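Local structure of PtLCIB4 H88A mutant (Phaeodactylum tricornutum, 5B5Z) at residues A[83-88]-A[139-144]; A[110-115]-A[212-217]; A[143-148]-A[187-192]. The protein probably acts as a zinc-dependent carbonic anhydrase of the LCIB group within the beta class, interconverting carbon dioxide and bicarbonate. One frame throughout, in Å; residues are numbered along the deposited sequence.

Contact 1 of 3, residues A[83-88]-A[139-144]. With ZN (zinc ion), chain C.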
ATOM      1  N   GLY A  83       1.175  -2.675  -4.863  1.00 13.91           N
ATOM      2  CA  GLY A  83       0.172  -3.723  -4.765  1.00 12.46           C
ATOM      3  C   GLY A  83       0.946  -5.010  -4.912  1.00 14.17           C
ATOM      4  O   GLY A  83       2.144  -4.998  -4.729  1.00 12.05           O
ATOM      5  N   LEU A  84       0.286  -6.098  -5.294  1.00 12.41           N
ATOM      6  CA  LEU A  84       0.975  -7.383  -5.404  1.00 13.20           C
ATOM      7  C   LEU A  84       2.188  -7.311  -6.340  1.00 11.67           C
ATOM      8  O   LEU A  84       2.115  -6.761  -7.431  1.00 11.93           O
ATOM      9  CB  LEU A  84      -0.008  -8.454  -5.883  1.00 12.55           C
ATOM     10  CG  LEU A  84      -1.127  -8.768  -4.884  1.00 13.96           C
ATOM     11  CD1 LEU A  84      -2.071  -9.770  -5.497  1.00 15.72           C
ATOM     12  CD2 LEU A  84      -0.542  -9.282  -3.569  1.00 15.91           C
ATOM     13  N   ALA A  85       3.303  -7.871  -5.878  1.00 12.98           N
ATOM     14  CA  ALA A  85       4.581  -7.924  -6.604  1.00 11.10           C
ATOM     15  C   ALA A  85       5.238  -6.561  -6.833  1.00 12.03           C
ATOM     16  O   ALA A  85       6.301  -6.490  -7.438  1.00 11.90           O
ATOM     17  CB  ALA A  85       4.404  -8.645  -7.924  1.00 13.04           C
ATOM     18  N   GLY A  86       4.617  -5.488  -6.340  1.00 11.91           N
ATOM     19  CA  GLY A  86       5.172  -4.146  -6.468  1.00 11.92           C
ATOM     20  C   GLY A  86       4.772  -3.357  -7.710  1.00 12.98           C
ATOM     21  O   GLY A  86       5.257  -2.247  -7.921  1.00 14.06           O
ATOM     22  N   PHE A  87       3.891  -3.912  -8.539  1.00 13.83           N
ATOM     23  CA  PHE A  87       3.368  -3.155  -9.683  1.00 13.44           C
ATOM     24  C   PHE A  87       2.577  -1.933  -9.244  1.00 15.12           C
ATOM     25  O   PHE A  87       1.912  -1.978  -8.224  1.00 14.84           O
ATOM     26  CB  PHE A  87       2.497  -4.051 -10.556  1.00 15.06           C
ATOM     27  CG  PHE A  87       3.289  -5.050 -11.345  1.00 14.79           C
ATOM     28  CD1 PHE A  87       3.830  -4.707 -12.575  1.00 15.73           C
ATOM     29  CD2 PHE A  87       3.516  -6.315 -10.843  1.00 13.82           C
ATOM     30  CE1 PHE A  87       4.575  -5.634 -13.298  1.00 14.62           C
ATOM     31  CE2 PHE A  87       4.259  -7.242 -11.559  1.00 17.33           C
ATOM     32  CZ  PHE A  87       4.786  -6.897 -12.791  1.00 14.92           C
ATOM     33  N   PRO A  88       2.654  -0.835 -10.024  1.00 13.78           N
ATOM     34  CA  PRO A  88       1.988   0.434  -9.690  1.00 14.82           C
ATOM     35  C   PRO A  88       0.485   0.402  -9.960  1.00 15.60           C
ATOM     36  O   PRO A  88      -0.021   1.110 -10.820  1.00 16.35           O
ATOM     37  CB  PRO A  88       2.705   1.450 -10.596  1.00 14.26           C
ATOM     38  CG  PRO A  88       3.131   0.638 -11.797  1.00 15.67           C
ATOM     39  CD  PRO A  88       3.533  -0.704 -11.202  1.00 16.14           C
ATOM     40  N   CYS A 139       9.249 -13.237  -3.596  1.00 15.30           N
ATOM     41  CA  CYS A 139       7.897 -12.700  -3.584  1.00 16.61           C
ATOM     42  C   CYS A 139       6.798 -13.746  -3.854  1.00 15.45           C
ATOM     43  O   CYS A 139       6.771 -14.327  -4.915  1.00 15.19           O
ATOM     44  CB  CYS A 139       7.869 -11.602  -4.649  1.00 14.05           C
ATOM     45  SG  CYS A 139       6.234 -10.798  -4.871  1.00 56.68           S
ATOM     46  N   GLY A 140       5.878 -13.953  -2.915  1.00 14.99           N
ATOM     47  CA  GLY A 140       4.809 -14.924  -3.095  1.00 16.23           C
ATOM     48  C   GLY A 140       3.975 -14.730  -4.351  1.00 15.69           C
ATOM     49  O   GLY A 140       3.705 -15.677  -5.103  1.00 15.81           O
ATOM     50  N   SER A 141       3.554 -13.493  -4.584  1.00 14.72           N
ATOM     51  CA  SER A 141       2.767 -13.161  -5.753  1.00 14.44           C
ATOM     52  C   SER A 141       3.499 -13.472  -7.055  1.00 14.26           C
ATOM     53  O   SER A 141       2.935 -14.092  -7.951  1.00 15.96           O
ATOM     54  CB  SER A 141       2.367 -11.673  -5.720  1.00 14.55           C
ATOM     55  OG  SER A 141       1.856 -11.259  -6.980  1.00 17.26           O
ATOM     56  N   ALA A 142       4.742 -13.021  -7.167  1.00 16.07           N
ATOM     57  CA  ALA A 142       5.502 -13.246  -8.393  1.00 15.23           C
ATOM     58  C   ALA A 142       5.751 -14.744  -8.625  1.00 15.91           C
ATOM     59  O   ALA A 142       5.683 -15.221  -9.757  1.00 17.53           O
ATOM     60  CB  ALA A 142       6.815 -12.497  -8.354  1.00 14.01           C
ATOM     61  N   VAL A 143       6.042 -15.475  -7.557  1.00 14.74           N
ATOM     62  CA  VAL A 143       6.347 -16.900  -7.691  1.00 14.97           C
ATOM     63  C   VAL A 143       5.120 -17.672  -8.171  1.00 16.85           C
ATOM     64  O   VAL A 143       5.229 -18.514  -9.072  1.00 17.78           O
ATOM     65  CB  VAL A 143       6.869 -17.495  -6.365  1.00 15.24           C
ATOM     66  CG1 VAL A 143       6.875 -19.022  -6.419  1.00 19.91           C
ATOM     67  CG2 VAL A 143       8.278 -16.976  -6.069  1.00 15.34           C
ATOM     68  N   ALA A 144       3.954 -17.362  -7.604  1.00 17.18           N
ATOM     69  CA  ALA A 144       2.703 -17.974  -8.044  1.00 18.30           C
ATOM     70  C   ALA A 144       2.400 -17.642  -9.508  1.00 20.14           C
ATOM     71  O   ALA A 144       1.981 -18.513 -10.287  1.00 20.82           O
ATOM     72  CB  ALA A 144       1.545 -17.516  -7.144  1.00 20.43           C
TER
HETATM   73 ZN    ZN C 500       5.887  -9.736  -2.857  1.00 11.81          ZN
HETATM   74  O   HOH W   1       5.583 -11.110  -1.554  1.00 16.17           O
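Ala-85 meets Cys-139 and Ser-141 without any flat side chain between them; the Phe-87 ring stays on its own side of the contact, with Leu-84 O at its edge and in its plane, and packs on Ala-216 and Met-191. The contact is made by small groups. Ala-85 CA lies 3.7 Å from Cys-139 SG, while Ala-85 CB sits 3.8 Å from Ser-141 OG. The same hydroxyl comes within 3.5 Å of Leu-84 CB, a van der Waals touch; it is hydrogen-bonded to Gln-185 of helix 183-192. No hydrogen bond spans the two segments.

Cys-139 carries the N-cap of helix 140-154. With SG anti to its backbone N (chi1 178°), the sulfur accepts the Ala-142 N-H at 3.5 Å between Ala-142 N and Cys-139 SG, in a nearly straight bond (166°). It also binds zinc at 2.3 Å from SG to the ion, and the metal and the N-H together fix the position of the sulfur. Cys-59, His-115 and a water 1.9 Å from the zinc complete the coordination, the two-cysteine, one-histidine zinc site with a bound water known from beta-carbonic anhydrases.

Contact 2 of 3, residues A[110-115]-A[212-217]. With ZN (zinc ion), chain C.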
ATOM      1  N   LEU A 110       9.884   8.935  -6.498  1.00 13.22           N
ATOM      2  CA  LEU A 110       9.251   7.617  -6.586  1.00 14.46           C
ATOM      3  C   LEU A 110      10.278   6.502  -6.457  1.00 13.45           C
ATOM      4  O   LEU A 110      11.254   6.469  -7.191  1.00 15.02           O
ATOM      5  CB  LEU A 110       8.500   7.474  -7.914  1.00 13.22           C
ATOM      6  CG  LEU A 110       7.893   6.100  -8.195  1.00 14.65           C
ATOM      7  CD1 LEU A 110       6.721   5.833  -7.260  1.00 15.82           C
ATOM      8  CD2 LEU A 110       7.466   6.030  -9.643  1.00 17.61           C
ATOM      9  N   ILE A 111      10.064   5.617  -5.486  1.00 12.31           N
ATOM     10  CA  ILE A 111      10.886   4.413  -5.299  1.00 13.06           C
ATOM     11  C   ILE A 111      10.055   3.202  -5.695  1.00 12.04           C
ATOM     12  O   ILE A 111       9.009   2.964  -5.100  1.00 13.05           O
ATOM     13  CB  ILE A 111      11.339   4.211  -3.820  1.00 12.16           C
ATOM     14  CG1 ILE A 111      11.811   5.524  -3.178  1.00 17.37           C
ATOM     15  CG2 ILE A 111      12.388   3.081  -3.711  1.00 14.19           C
ATOM     16  CD1 ILE A 111      13.095   6.097  -3.774  1.00 17.22           C
ATOM     17  N   TYR A 112      10.493   2.431  -6.685  1.00 12.63           N
ATOM     18  CA  TYR A 112       9.728   1.243  -7.072  1.00 10.98           C
ATOM     19  C   TYR A 112      10.644   0.062  -7.285  1.00 11.86           C
ATOM     20  O   TYR A 112      11.827   0.223  -7.527  1.00 12.13           O
ATOM     21  CB  TYR A 112       8.905   1.492  -8.349  1.00 11.66           C
ATOM     22  CG  TYR A 112       9.684   1.556  -9.652  1.00 11.24           C
ATOM     23  CD1 TYR A 112      10.213   2.756 -10.120  1.00 14.00           C
ATOM     24  CD2 TYR A 112       9.829   0.426 -10.433  1.00 15.04           C
ATOM     25  CE1 TYR A 112      10.918   2.812 -11.330  1.00 13.77           C
ATOM     26  CE2 TYR A 112      10.533   0.465 -11.643  1.00 13.68           C
ATOM     27  CZ  TYR A 112      11.075   1.657 -12.076  1.00 12.54           C
ATOM     28  OH  TYR A 112      11.766   1.696 -13.285  1.00 17.22           O
ATOM     29  N   GLY A 113      10.067  -1.124  -7.217  1.00 11.68           N
ATOM     30  CA  GLY A 113      10.857  -2.297  -7.499  1.00 13.08           C
ATOM     31  C   GLY A 113      10.134  -3.578  -7.237  1.00 12.81           C
ATOM     32  O   GLY A 113       9.119  -3.638  -6.543  1.00 11.82           O
ATOM     33  N   SER A 114      10.708  -4.633  -7.796  1.00 11.67           N
ATOM     34  CA  SER A 114      10.345  -5.972  -7.413  1.00 12.92           C
ATOM     35  C   SER A 114      11.054  -6.313  -6.115  1.00 11.54           C
ATOM     36  O   SER A 114      11.854  -5.541  -5.612  1.00 10.78           O
ATOM     37  CB  SER A 114      10.765  -6.955  -8.500  1.00 13.28           C
ATOM     38  OG  SER A 114      12.180  -6.895  -8.664  1.00 12.45           O
ATOM     39  N   HIS A 115      10.772  -7.476  -5.564  1.00 12.09           N
ATOM     40  CA  HIS A 115      11.582  -7.922  -4.427  1.00 12.26           C
ATOM     41  C   HIS A 115      11.752  -9.437  -4.433  1.00 13.10           C
ATOM     42  O   HIS A 115      11.052 -10.156  -5.148  1.00 12.23           O
ATOM     43  CB  HIS A 115      10.993  -7.442  -3.082  1.00 12.75           C
ATOM     44  CG  HIS A 115       9.785  -8.198  -2.628  1.00 11.86           C
ATOM     45  ND1 HIS A 115       9.740  -8.893  -1.437  1.00 12.72           N
ATOM     46  CD2 HIS A 115       8.569  -8.354  -3.199  1.00 12.45           C
ATOM     47  CE1 HIS A 115       8.550  -9.459  -1.309  1.00 14.28           C
ATOM     48  NE2 HIS A 115       7.812  -9.132  -2.352  1.00 18.34           N
ATOM     49  N   SER A 212      12.883 -10.155 -14.124  1.00 14.18           N
ATOM     50  CA  SER A 212      11.761 -10.076 -15.053  1.00 16.04           C
ATOM     51  C   SER A 212      10.633  -9.196 -14.512  1.00 14.41           C
ATOM     52  O   SER A 212      10.039  -8.416 -15.237  1.00 15.95           O
ATOM     53  CB  SER A 212      11.216 -11.478 -15.358  1.00 16.49           C
ATOM     54  OG  SER A 212      12.226 -12.288 -15.937  1.00 20.92           O
ATOM     55  N   VAL A 213      10.330  -9.332 -13.227  1.00 14.60           N
ATOM     56  CA  VAL A 213       9.296  -8.492 -12.629  1.00 14.52           C
ATOM     57  C   VAL A 213       9.686  -7.024 -12.692  1.00 13.29           C
ATOM     58  O   VAL A 213       8.860  -6.174 -13.034  1.00 14.41           O
ATOM     59  CB  VAL A 213       9.026  -8.911 -11.179  1.00 12.83           C
ATOM     60  CG1 VAL A 213       8.025  -7.950 -10.519  1.00 14.11           C
ATOM     61  CG2 VAL A 213       8.466 -10.343 -11.163  1.00 14.61           C
ATOM     62  N   TYR A 214      10.943  -6.729 -12.371  1.00 14.65           N
ATOM     63  CA  TYR A 214      11.388  -5.345 -12.439  1.00 13.38           C
ATOM     64  C   TYR A 214      11.247  -4.816 -13.871  1.00 14.71           C
ATOM     65  O   TYR A 214      10.812  -3.687 -14.077  1.00 14.88           O
ATOM     66  CB  TYR A 214      12.841  -5.182 -11.967  1.00 14.21           C
ATOM     67  CG  TYR A 214      13.377  -3.845 -12.421  1.00 14.60           C
ATOM     68  CD1 TYR A 214      13.013  -2.689 -11.758  1.00 18.43           C
ATOM     69  CD2 TYR A 214      14.157  -3.730 -13.568  1.00 19.10           C
ATOM     70  CE1 TYR A 214      13.429  -1.471 -12.187  1.00 18.37           C
ATOM     71  CE2 TYR A 214      14.578  -2.493 -14.010  1.00 18.58           C
ATOM     72  CZ  TYR A 214      14.207  -1.374 -13.307  1.00 19.70           C
ATOM     73  OH  TYR A 214      14.610  -0.124 -13.718  1.00 33.06           O
ATOM     74  N   ASP A 215      11.640  -5.619 -14.857  1.00 14.54           N
ATOM     75  CA  ASP A 215      11.532  -5.175 -16.251  1.00 15.22           C
ATOM     76  C   ASP A 215      10.099  -4.839 -16.619  1.00 16.21           C
ATOM     77  O   ASP A 215       9.844  -3.833 -17.297  1.00 18.29           O
ATOM     78  CB  ASP A 215      12.067  -6.224 -17.228  1.00 18.41           C
ATOM     79  CG  ASP A 215      12.195  -5.672 -18.649  1.00 27.75           C
ATOM     80  OD1 ASP A 215      13.049  -4.779 -18.859  1.00 28.21           O
ATOM     81  OD2 ASP A 215      11.446  -6.113 -19.552  1.00 30.97           O
ATOM     82  N   ALA A 216       9.162  -5.679 -16.172  1.00 14.07           N
ATOM     83  CA  ALA A 216       7.756  -5.433 -16.438  1.00 14.86           C
ATOM     84  C   ALA A 216       7.272  -4.168 -15.725  1.00 15.68           C
ATOM     85  O   ALA A 216       6.505  -3.386 -16.274  1.00 16.97           O
ATOM     86  CB  ALA A 216       6.928  -6.649 -16.020  1.00 14.51           C
ATOM     87  N   GLN A 217       7.740  -3.970 -14.498  1.00 14.41           N
ATOM     88  CA  GLN A 217       7.398  -2.789 -13.721  1.00 15.06           C
ATOM     89  C   GLN A 217       7.922  -1.532 -14.385  1.00 13.60           C
ATOM     90  O   GLN A 217       7.229  -0.520 -14.442  1.00 15.49           O
ATOM     91  CB  GLN A 217       7.988  -2.863 -12.313  1.00 14.51           C
ATOM     92  CG  GLN A 217       7.279  -3.776 -11.341  1.00 16.00           C
ATOM     93  CD  GLN A 217       7.830  -3.627  -9.928  1.00 16.01           C
ATOM     94  OE1 GLN A 217       8.611  -2.709  -9.639  1.00 16.83           O
ATOM     95  NE2 GLN A 217       7.419  -4.522  -9.039  1.00 15.05           N
TER
HETATM   96 ZN    ZN C 500       5.887  -9.736  -2.857  1.00 11.81          ZN
HETATM   97  O   HOH W   1       5.583 -11.110  -1.554  1.00 16.17           O
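Next along strand 107-117 from the zinc ligand His-115, Gly-113 and Ser-114 pack against Val-213, Tyr-214 and Gln-217 of helix 205-228. Gln-217, its chain extended beyond CG, lays its amide over the Gly-113 peptide: NE2 donates to Gly-113 O at 3.1 Å, and OE1 is 3.0 Å from Gly-113 C. The acceptor lies in the amide plane, but the donor stands 65° out of the carbonyl plane, so the N-H does not point at a lone pair. Gln-217 OE1 also reaches the edge of the Tyr-112 ring, 3.5 Å from CD2. With the amide cut back to an alanine here, Gly-113 O is likely to lose this donor and a gap to open beside Tyr-112.

Segments 110-115 and 212-217 run roughly antiparallel (148°), their axes approaching to 7.1 Å, in alpha/beta layering where the helix covers the sheet and leads to strand 238-247, the parallel neighbour of 107-117. The Tyr-112 and Tyr-214 rings are nearly parallel but slid apart, centroids 5.8 Å from each other. Ser-114 CB rests 3.5 Å from Val-213 CG1, and Ser-114 OG is hydrogen-bonded to Pro-210 O. The His-115 side chain leaves the strand away from the helix; its NE2 binds zinc and its ND1 is hydrogen-bonded to Asn-247 OD1.

Contact 3 of 3, residues A[143-148]-A[187-192]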
ATOM      1  N   VAL A 143       6.042 -15.475  -7.557  1.00 14.74           N
ATOM      2  CA  VAL A 143       6.347 -16.900  -7.691  1.00 14.97           C
ATOM      3  C   VAL A 143       5.120 -17.672  -8.171  1.00 16.85           C
ATOM      4  O   VAL A 143       5.229 -18.514  -9.072  1.00 17.78           O
ATOM      5  CB  VAL A 143       6.869 -17.495  -6.365  1.00 15.24           C
ATOM      6  CG1 VAL A 143       6.875 -19.022  -6.419  1.00 19.91           C
ATOM      7  CG2 VAL A 143       8.278 -16.976  -6.069  1.00 15.34           C
ATOM      8  N   ALA A 144       3.954 -17.362  -7.604  1.00 17.18           N
ATOM      9  CA  ALA A 144       2.703 -17.974  -8.044  1.00 18.30           C
ATOM     10  C   ALA A 144       2.400 -17.642  -9.508  1.00 20.14           C
ATOM     11  O   ALA A 144       1.981 -18.513 -10.287  1.00 20.82           O
ATOM     12  CB  ALA A 144       1.545 -17.516  -7.144  1.00 20.43           C
ATOM     13  N   ALA A 145       2.604 -16.383  -9.884  1.00 16.72           N
ATOM     14  CA  ALA A 145       2.371 -15.967 -11.260  1.00 16.59           C
ATOM     15  C   ALA A 145       3.343 -16.668 -12.195  1.00 18.36           C
ATOM     16  O   ALA A 145       2.954 -17.121 -13.265  1.00 22.89           O
ATOM     17  CB  ALA A 145       2.503 -14.462 -11.408  1.00 18.26           C
ATOM     18  N   ALA A 146       4.601 -16.751 -11.784  1.00 17.01           N
ATOM     19  CA  ALA A 146       5.624 -17.409 -12.603  1.00 20.20           C
ATOM     20  C   ALA A 146       5.254 -18.865 -12.880  1.00 22.61           C
ATOM     21  O   ALA A 146       5.368 -19.346 -14.017  1.00 23.99           O
ATOM     22  CB  ALA A 146       6.978 -17.333 -11.917  1.00 18.74           C
ATOM     23  N   GLN A 147       4.826 -19.567 -11.834  1.00 20.24           N
ATOM     24  CA  GLN A 147       4.402 -20.959 -11.975  1.00 22.03           C
ATOM     25  C   GLN A 147       3.289 -21.087 -13.004  1.00 26.19           C
ATOM     26  O   GLN A 147       3.360 -21.923 -13.903  1.00 25.33           O
ATOM     27  CB  GLN A 147       3.952 -21.526 -10.622  1.00 24.87           C
ATOM     28  CG  GLN A 147       5.112 -21.869  -9.704  1.00 28.66           C
ATOM     29  CD  GLN A 147       4.704 -22.059  -8.251  1.00 37.43           C
ATOM     30  OE1 GLN A 147       3.608 -21.667  -7.839  1.00 39.26           O
ATOM     31  NE2 GLN A 147       5.592 -22.669  -7.464  1.00 40.49           N
ATOM     32  N   ALA A 148       2.272 -20.237 -12.889  1.00 21.71           N
ATOM     33  CA  ALA A 148       1.146 -20.264 -13.814  1.00 21.98           C
ATOM     34  C   ALA A 148       1.538 -19.982 -15.270  1.00 29.58           C
ATOM     35  O   ALA A 148       1.083 -20.678 -16.187  1.00 27.43           O
ATOM     36  CB  ALA A 148       0.089 -19.276 -13.356  1.00 22.81           C
ATOM     37  N   TYR A 187      -3.570  -9.513 -13.054  1.00 20.49           N
ATOM     38  CA  TYR A 187      -2.723  -8.537 -13.731  1.00 20.25           C
ATOM     39  C   TYR A 187      -1.246  -8.937 -13.640  1.00 18.75           C
ATOM     40  O   TYR A 187      -0.486  -8.743 -14.588  1.00 20.04           O
ATOM     41  CB  TYR A 187      -2.931  -7.135 -13.142  1.00 21.23           C
ATOM     42  CG  TYR A 187      -4.250  -6.468 -13.499  1.00 27.22           C
ATOM     43  CD1 TYR A 187      -4.765  -6.535 -14.792  1.00 34.01           C
ATOM     44  CD2 TYR A 187      -4.984  -5.775 -12.538  1.00 30.15           C
ATOM     45  CE1 TYR A 187      -5.970  -5.922 -15.116  1.00 36.34           C
ATOM     46  CE2 TYR A 187      -6.191  -5.166 -12.849  1.00 30.72           C
ATOM     47  CZ  TYR A 187      -6.676  -5.241 -14.137  1.00 33.86           C
ATOM     48  OH  TYR A 187      -7.872  -4.638 -14.449  1.00 40.98           O
ATOM     49  N   VAL A 188      -0.825  -9.477 -12.498  1.00 17.51           N
ATOM     50  CA  VAL A 188       0.570  -9.905 -12.360  1.00 16.57           C
ATOM     51  C   VAL A 188       0.877 -11.029 -13.352  1.00 17.28           C
ATOM     52  O   VAL A 188       1.921 -11.020 -14.018  1.00 18.72           O
ATOM     53  CB  VAL A 188       0.890 -10.369 -10.918  1.00 16.84           C
ATOM     54  CG1 VAL A 188       2.300 -10.960 -10.825  1.00 15.48           C
ATOM     55  CG2 VAL A 188       0.687  -9.211  -9.935  1.00 16.53           C
ATOM     56  N   ARG A 189      -0.040 -11.987 -13.469  1.00 18.97           N
ATOM     57  CA  ARG A 189       0.128 -13.062 -14.444  1.00 19.83           C
ATOM     58  C   ARG A 189       0.196 -12.474 -15.852  1.00 19.35           C
ATOM     59  O   ARG A 189       1.029 -12.895 -16.659  1.00 20.86           O
ATOM     60  CB  ARG A 189      -1.010 -14.094 -14.363  1.00 16.97           C
ATOM     61  CG  ARG A 189      -0.900 -15.065 -13.204  1.00 19.56           C
ATOM     62  CD  ARG A 189      -1.938 -16.205 -13.328  1.00 22.62           C
ATOM     63  NE  ARG A 189      -3.308 -15.700 -13.385  1.00 21.70           N
ATOM     64  CZ  ARG A 189      -4.096 -15.527 -12.323  1.00 19.31           C
ATOM     65  NH1 ARG A 189      -3.652 -15.808 -11.110  1.00 20.59           N
ATOM     66  NH2 ARG A 189      -5.327 -15.057 -12.475  1.00 21.75           N
ATOM     67  N   ASP A 190      -0.666 -11.502 -16.130  1.00 17.88           N
ATOM     68  CA  ASP A 190      -0.694 -10.859 -17.454  1.00 20.09           C
ATOM     69  C   ASP A 190       0.637 -10.210 -17.794  1.00 23.14           C
ATOM     70  O   ASP A 190       1.172 -10.408 -18.884  1.00 24.62           O
ATOM     71  CB  ASP A 190      -1.784  -9.795 -17.537  1.00 20.73           C
ATOM     72  CG  ASP A 190      -3.185 -10.379 -17.597  1.00 28.82           C
ATOM     73  OD1 ASP A 190      -3.333 -11.575 -17.938  1.00 29.80           O
ATOM     74  OD2 ASP A 190      -4.140  -9.620 -17.318  1.00 29.47           O
ATOM     75  N   MET A 191       1.176  -9.430 -16.865  1.00 20.40           N
ATOM     76  CA  MET A 191       2.403  -8.715 -17.166  1.00 18.43           C
ATOM     77  C   MET A 191       3.652  -9.613 -17.172  1.00 21.25           C
ATOM     78  O   MET A 191       4.676  -9.255 -17.767  1.00 23.30           O
ATOM     79  CB  MET A 191       2.550  -7.535 -16.203  1.00 20.56           C
ATOM     80  CG  MET A 191       1.594  -6.416 -16.613  1.00 23.42           C
ATOM     81  SD  MET A 191       1.667  -4.909 -15.644  1.00 29.17           S
ATOM     82  CE  MET A 191       0.457  -5.247 -14.358  1.00 28.09           C
ATOM     83  N   LEU A 192       3.552 -10.796 -16.570  1.00 18.22           N
ATOM     84  CA  LEU A 192       4.662 -11.744 -16.542  1.00 17.99           C
ATOM     85  C   LEU A 192       4.628 -12.707 -17.727  1.00 22.85           C
ATOM     86  O   LEU A 192       5.621 -13.372 -18.028  1.00 22.85           O
ATOM     87  CB  LEU A 192       4.634 -12.531 -15.233  1.00 22.18           C
ATOM     88  CG  LEU A 192       5.949 -12.847 -14.531  1.00 29.59           C
ATOM     89  CD1 LEU A 192       6.963 -11.714 -14.698  1.00 25.25           C
ATOM     90  CD2 LEU A 192       5.656 -13.077 -13.050  1.00 24.60           C
TER
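Ala-145 presents its CB to three side chains of helix 183-192. Val-188 CG1 is the closest, 3.6 Å from Ala-145 CB; its setting anti to the backbone N of Val-188 (chi1 174°) puts this methyl against the alanine. Leu-192 CD2 comes in one turn later, 3.8 Å from the same CB, and also approaches Ala-146 N at 4.0 Å. Between them in sequence, Arg-189 contributes only its aliphatic part: Arg-189 CG lies 3.9 Å from Ala-145 CB, and Arg-189 CD lies 3.7 Å from Ala-148 CB. No hydrogen bond joins the helices.

Alanines line the facing side of helix 140-154, and the backbones come close as a result: the CA atoms of Ala-145 and Arg-189 are 4.9 Å apart. The two segments cross at -56°, with their axes 8.9 Å apart at closest approach. Further out, Tyr-187 and Met-191 reach Ala-183 and Pro-180 of the second subunit, and Phe-89 packs on Val-188. Leu-199 of helix 196-201 touches both Ala-146 and Leu-192. Helix 205-228 touches both helices, through Leu-209 on Val-143 and Ala-146 and through Leu-220 on Met-191.

How the contacts relate
Contacts 1 and 2, with centres about 10 Å apart, supply two of the three protein ligands of the zinc, Cys-139 and His-115, and share its bound water; Cys-139 CB and His-115 NE2 are 3.4 Å apart. They also touch away from the metal, where Gln-217 NE2 lies 2.8 Å from Ala-85 O, so this amide sits between loop 83-88 and the strand. Contact 3 continues helix 140-154 from the zinc-binding end outward, its centre about 8 Å from that of contact 1. Val-188 CG2 lies 3.8 Å from both Ser-141 OG and Leu-84 O; the side chain of Val-188 is about 9 Å from the zinc. Contacts 2 and 3 meet more lightly, Ala-216 CB lying 3.9 Å from Met-191 O.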